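Bifunctional dTDP-4-dehydrorhamnose 3,5-epimerase/dTDP-4-dehydrorhamnose reductase (Arabidopsis thaliana, PDB 4QQR) converts dTDP-4-keto-6-deoxy-glucose into dTDP-beta-L-rhamnose by 3,5-epimerization followed by NADPH-dependent reduction of the 4-keto group, and also accepts the UDP-linked substrate. Local coordinates at residues 13-26 and 32-46. Sequence-based numbering, arbitrary orientation.
Sequences FNFLIYGKTGWIGG and CEAQGITYTYGSGRL. With SO4 (sulfate ion), chain H.
Phe15 O takes two donors from the neighbouring strand: Thr40 N, 2.8 Å away and almost in line with the carbonyl (174°), and the weaker CA-H of Tyr39. The same parallel pattern runs on as Phe15 N bonds to Thr38 O, Ile17 N to Thr40 O and Gly42 N to Ile17 O, zipping edge strand 38-41 onto strand 14-18.

On the sheet face that carries Phe15, Ile17, Tyr39 and Tyr41, Ile37 sets its CG2 over the centre of the Phe15 ring, 4.0 Å from the centroid, while Cys32 SG comes to Phe15 CD2 obliquely at 3.7 Å. Ile208 of helix 200-212 touches both Phe15 and Ile37. Ile17 CD1 reaches Tyr39 CD2, and its CG2 lies alongside Tyr41.

Tyr41 is clasped on both faces: Lys20 CB sits over the ring centre, Tyr39 CE2 over the rim of the other side. A bend in the lysine chain (chi3 -54°) keeps CE close to the ring, 3.6 Å from Tyr41 CD2. Beyond the ring, Tyr41 OH donates to Gly25 O at 2.9 Å, tying the edge strand to the first turn of helix 23-34. A leucine here would probably leave Gly25 O without this donor and deprive Lys20 of its flat platform.

Past the strand end, Gly42 N and Leu46 CD2 lie over opposite faces of the Tyr18 ring, whose hydroxyl is hydrogen-bonded to Asp55. A sulfate lies at the N-terminus of helix 23-34, near Trp23 N and hydrogen-bonded to Thr71 OG1, consistent with a place for a cofactor phosphate. Strand, the loop that starts the GxxGxxG signature (Gly19, Gly22, Gly25), helix and second strand together make the right-handed beta-alpha-beta unit that opens an NADP-binding Rossmann fold.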
# COMPACT_ATOMS: atom_id res chain seq x y z
N PHE A 13 14.48 6.54 29.38
CA PHE A 13 13.84 6.80 28.09
C PHE A 13 14.66 7.69 27.16
O PHE A 13 15.40 8.57 27.62
CB PHE A 13 12.45 7.41 28.31
CG PHE A 13 11.47 6.47 28.97
CD1 PHE A 13 11.17 5.25 28.37
CD2 PHE A 13 10.86 6.80 30.18
CE1 PHE A 13 10.26 4.37 28.97
CE2 PHE A 13 9.96 5.93 30.79
CZ PHE A 13 9.65 4.71 30.19
N ASN A 14 14.52 7.49 25.85
CA ASN A 14 15.26 8.22 24.84
C ASN A 14 14.50 8.14 23.54
O ASN A 14 14.49 7.09 22.90
CB ASN A 14 16.65 7.60 24.65
CG ASN A 14 17.53 8.38 23.67
OD1 ASN A 14 17.14 9.45 23.19
ND2 ASN A 14 18.71 7.85 23.39
N PHE A 15 13.88 9.23 23.12
CA PHE A 15 12.97 9.15 21.98
C PHE A 15 13.58 9.63 20.69
O PHE A 15 14.18 10.71 20.64
CB PHE A 15 11.67 9.91 22.23
CG PHE A 15 10.86 9.39 23.38
CD1 PHE A 15 11.16 8.18 23.98
CD2 PHE A 15 9.79 10.12 23.86
CE1 PHE A 15 10.41 7.71 25.04
CE2 PHE A 15 9.03 9.65 24.92
CZ PHE A 15 9.34 8.44 25.51
N LEU A 16 13.42 8.81 19.65
CA LEU A 16 13.73 9.25 18.30
C LEU A 16 12.41 9.72 17.68
O LEU A 16 11.42 9.00 17.68
CB LEU A 16 14.36 8.12 17.48
CG LEU A 16 14.74 8.44 16.02
CD1 LEU A 16 15.74 9.59 15.95
CD2 LEU A 16 15.30 7.20 15.30
N ILE A 17 12.39 10.96 17.19
CA ILE A 17 11.18 11.54 16.64
C ILE A 17 11.38 11.93 15.18
O ILE A 17 12.40 12.51 14.83
CB ILE A 17 10.71 12.75 17.46
CG1 ILE A 17 10.46 12.33 18.92
CG2 ILE A 17 9.46 13.36 16.85
CD1 ILE A 17 10.24 13.49 19.89
N TYR A 18 10.42 11.59 14.33
CA TYR A 18 10.48 12.00 12.93
C TYR A 18 9.43 13.06 12.62
O TYR A 18 8.27 12.92 13.02
CB TYR A 18 10.40 10.79 11.97
CG TYR A 18 11.72 10.05 11.93
CD1 TYR A 18 11.97 8.99 12.80
CD2 TYR A 18 12.74 10.44 11.07
CE1 TYR A 18 13.18 8.32 12.78
CE2 TYR A 18 13.96 9.79 11.05
CZ TYR A 18 14.17 8.72 11.91
OH TYR A 18 15.37 8.06 11.89
N GLY A 19 9.85 14.13 11.95
CA GLY A 19 8.98 15.24 11.61
C GLY A 19 9.10 16.48 12.48
O GLY A 19 8.08 16.96 12.99
N LYS A 20 10.30 17.03 12.65
CA LYS A 20 10.43 18.30 13.40
C LYS A 20 9.74 19.44 12.65
O LYS A 20 9.18 20.37 13.24
CB LYS A 20 11.89 18.65 13.73
CG LYS A 20 12.77 19.13 12.58
CD LYS A 20 14.15 19.60 13.08
CE LYS A 20 14.00 20.66 14.18
NZ LYS A 20 15.29 21.22 14.71
N THR A 21 9.79 19.35 11.32
CA THR A 21 9.12 20.27 10.42
C THR A 21 7.65 20.50 10.79
O THR A 21 7.15 21.61 10.72
CB THR A 21 9.21 19.73 8.97
OG1 THR A 21 10.52 19.98 8.45
CG2 THR A 21 8.15 20.37 8.06
N GLY A 22 6.96 19.44 11.20
CA GLY A 22 5.51 19.46 11.30
C GLY A 22 4.88 19.87 12.62
O GLY A 22 5.59 20.16 13.59
N TRP A 23 3.56 19.87 12.67
CA TRP A 23 2.83 20.36 13.84
C TRP A 23 3.06 19.46 15.06
O TRP A 23 3.66 19.88 16.05
CB TRP A 23 1.34 20.53 13.51
CG TRP A 23 0.50 21.25 14.56
CD1 TRP A 23 0.96 21.96 15.64
CD2 TRP A 23 -0.93 21.33 14.62
NE1 TRP A 23 -0.09 22.47 16.36
CE2 TRP A 23 -1.26 22.10 15.75
CE3 TRP A 23 -1.96 20.83 13.82
CZ2 TRP A 23 -2.58 22.37 16.12
CZ3 TRP A 23 -3.27 21.10 14.17
CH2 TRP A 23 -3.57 21.85 15.32
N ILE A 24 2.58 18.22 14.99
CA ILE A 24 2.74 17.26 16.09
C ILE A 24 4.22 16.98 16.48
O ILE A 24 4.57 16.95 17.67
CB ILE A 24 2.00 15.95 15.74
CG1 ILE A 24 0.49 16.20 15.80
CG2 ILE A 24 2.38 14.81 16.69
CD1 ILE A 24 -0.33 14.97 15.44
N GLY A 25 5.07 16.77 15.48
CA GLY A 25 6.47 16.49 15.71
C GLY A 25 7.17 17.60 16.46
O GLY A 25 8.01 17.35 17.34
N GLY A 26 6.81 18.84 16.12
CA GLY A 26 7.27 20.00 16.85
C GLY A 26 6.75 20.01 18.28
O GLY A 26 7.50 20.30 19.21
N CYS A 32 8.85 16.58 25.45
CA CYS A 32 10.02 15.89 25.94
C CYS A 32 10.91 16.86 26.72
O CYS A 32 11.49 16.49 27.74
CB CYS A 32 10.80 15.27 24.79
SG CYS A 32 10.02 13.82 24.02
N GLU A 33 11.03 18.09 26.22
CA GLU A 33 11.77 19.12 26.96
C GLU A 33 11.11 19.32 28.31
O GLU A 33 11.77 19.23 29.35
CB GLU A 33 11.82 20.45 26.20
CG GLU A 33 12.94 20.55 25.19
CD GLU A 33 12.64 21.55 24.07
OE1 GLU A 33 11.72 22.40 24.23
OE2 GLU A 33 13.33 21.49 23.02
N ALA A 34 9.81 19.56 28.29
CA ALA A 34 9.07 19.92 29.49
C ALA A 34 9.04 18.79 30.51
O ALA A 34 8.95 19.05 31.71
CB ALA A 34 7.66 20.37 29.14
N GLN A 35 9.13 17.54 30.03
CA GLN A 35 9.09 16.38 30.93
C GLN A 35 10.47 15.82 31.26
O GLN A 35 10.59 14.80 31.94
CB GLN A 35 8.27 15.23 30.33
CG GLN A 35 6.77 15.38 30.37
CD GLN A 35 6.09 14.06 29.98
OE1 GLN A 35 6.48 12.99 30.43
NE2 GLN A 35 5.07 14.15 29.12
N GLY A 36 11.52 16.46 30.75
CA GLY A 36 12.87 15.98 30.98
C GLY A 36 13.21 14.66 30.28
O GLY A 36 13.99 13.87 30.80
N ILE A 37 12.63 14.43 29.11
CA ILE A 37 12.96 13.24 28.34
C ILE A 37 13.96 13.55 27.22
O ILE A 37 13.74 14.45 26.40
CB ILE A 37 11.71 12.58 27.71
CG1 ILE A 37 10.64 12.30 28.76
CG2 ILE A 37 12.09 11.30 26.94
CD1 ILE A 37 9.40 11.64 28.20
N THR A 38 15.04 12.79 27.19
CA THR A 38 15.99 12.90 26.10
C THR A 38 15.33 12.50 24.78
O THR A 38 14.82 11.38 24.64
CB THR A 38 17.20 12.01 26.37
OG1 THR A 38 17.85 12.47 27.57
CG2 THR A 38 18.18 12.04 25.20
N TYR A 39 15.32 13.41 23.82
CA TYR A 39 14.75 13.11 22.51
C TYR A 39 15.65 13.64 21.42
O TYR A 39 16.43 14.55 21.66
CB TYR A 39 13.38 13.76 22.37
CG TYR A 39 13.48 15.25 22.12
CD1 TYR A 39 13.79 16.12 23.16
CD2 TYR A 39 13.27 15.77 20.85
CE1 TYR A 39 13.89 17.49 22.93
CE2 TYR A 39 13.36 17.13 20.62
CZ TYR A 39 13.68 17.98 21.66
OH TYR A 39 13.77 19.33 21.43
N THR A 40 15.53 13.10 20.22
CA THR A 40 16.29 13.61 19.09
C THR A 40 15.43 13.54 17.84
O THR A 40 14.65 12.61 17.68
CB THR A 40 17.61 12.83 18.90
OG1 THR A 40 18.39 12.92 20.10
CG2 THR A 40 18.42 13.37 17.73
N TYR A 41 15.52 14.54 16.97
CA TYR A 41 14.83 14.51 15.69
C TYR A 41 15.70 13.78 14.68
O TYR A 41 16.90 14.01 14.62
CB TYR A 41 14.52 15.92 15.18
CG TYR A 41 13.45 16.67 15.97
CD1 TYR A 41 12.18 16.15 16.13
CD2 TYR A 41 13.71 17.93 16.52
CE1 TYR A 41 11.19 16.83 16.84
CE2 TYR A 41 12.74 18.63 17.23
CZ TYR A 41 11.47 18.07 17.38
OH TYR A 41 10.49 18.74 18.08
N GLY A 42 15.10 12.89 13.90
CA GLY A 42 15.85 12.10 12.94
C GLY A 42 16.32 12.87 11.73
O GLY A 42 15.51 13.48 11.02
N SER A 43 17.63 12.85 11.49
CA SER A 43 18.21 13.40 10.27
C SER A 43 17.69 12.62 9.06
O SER A 43 17.33 13.20 8.04
CB SER A 43 19.74 13.29 10.30
OG SER A 43 20.31 14.13 11.28
N GLY A 44 17.67 11.30 9.21
CA GLY A 44 17.39 10.39 8.11
C GLY A 44 16.08 10.56 7.36
O GLY A 44 15.00 10.76 7.94
N ARG A 45 16.18 10.45 6.04
CA ARG A 45 15.02 10.43 5.17
C ARG A 45 14.49 8.99 5.14
O ARG A 45 15.25 8.03 5.03
CB ARG A 45 15.42 10.90 3.77
CG ARG A 45 16.38 12.09 3.75
CD ARG A 45 16.90 12.39 2.36
NE ARG A 45 16.08 13.34 1.63
CZ ARG A 45 16.31 13.73 0.38
NH1 ARG A 45 17.36 13.24 -0.28
NH2 ARG A 45 15.51 14.61 -0.22
N LEU A 46 13.17 8.84 5.26
CA LEU A 46 12.55 7.51 5.29
C LEU A 46 12.51 6.81 3.90
O LEU A 46 12.72 7.41 2.84
CB LEU A 46 11.14 7.61 5.90
CG LEU A 46 10.88 8.36 7.21
CD1 LEU A 46 9.39 8.63 7.38
CD2 LEU A 46 11.39 7.59 8.42
S SO4 H . 2.03 19.56 9.14
O1 SO4 H . 0.58 19.32 9.10
O2 SO4 H . 2.66 18.58 8.25
O3 SO4 H . 2.52 19.37 10.51
O4 SO4 H . 2.37 20.93 8.72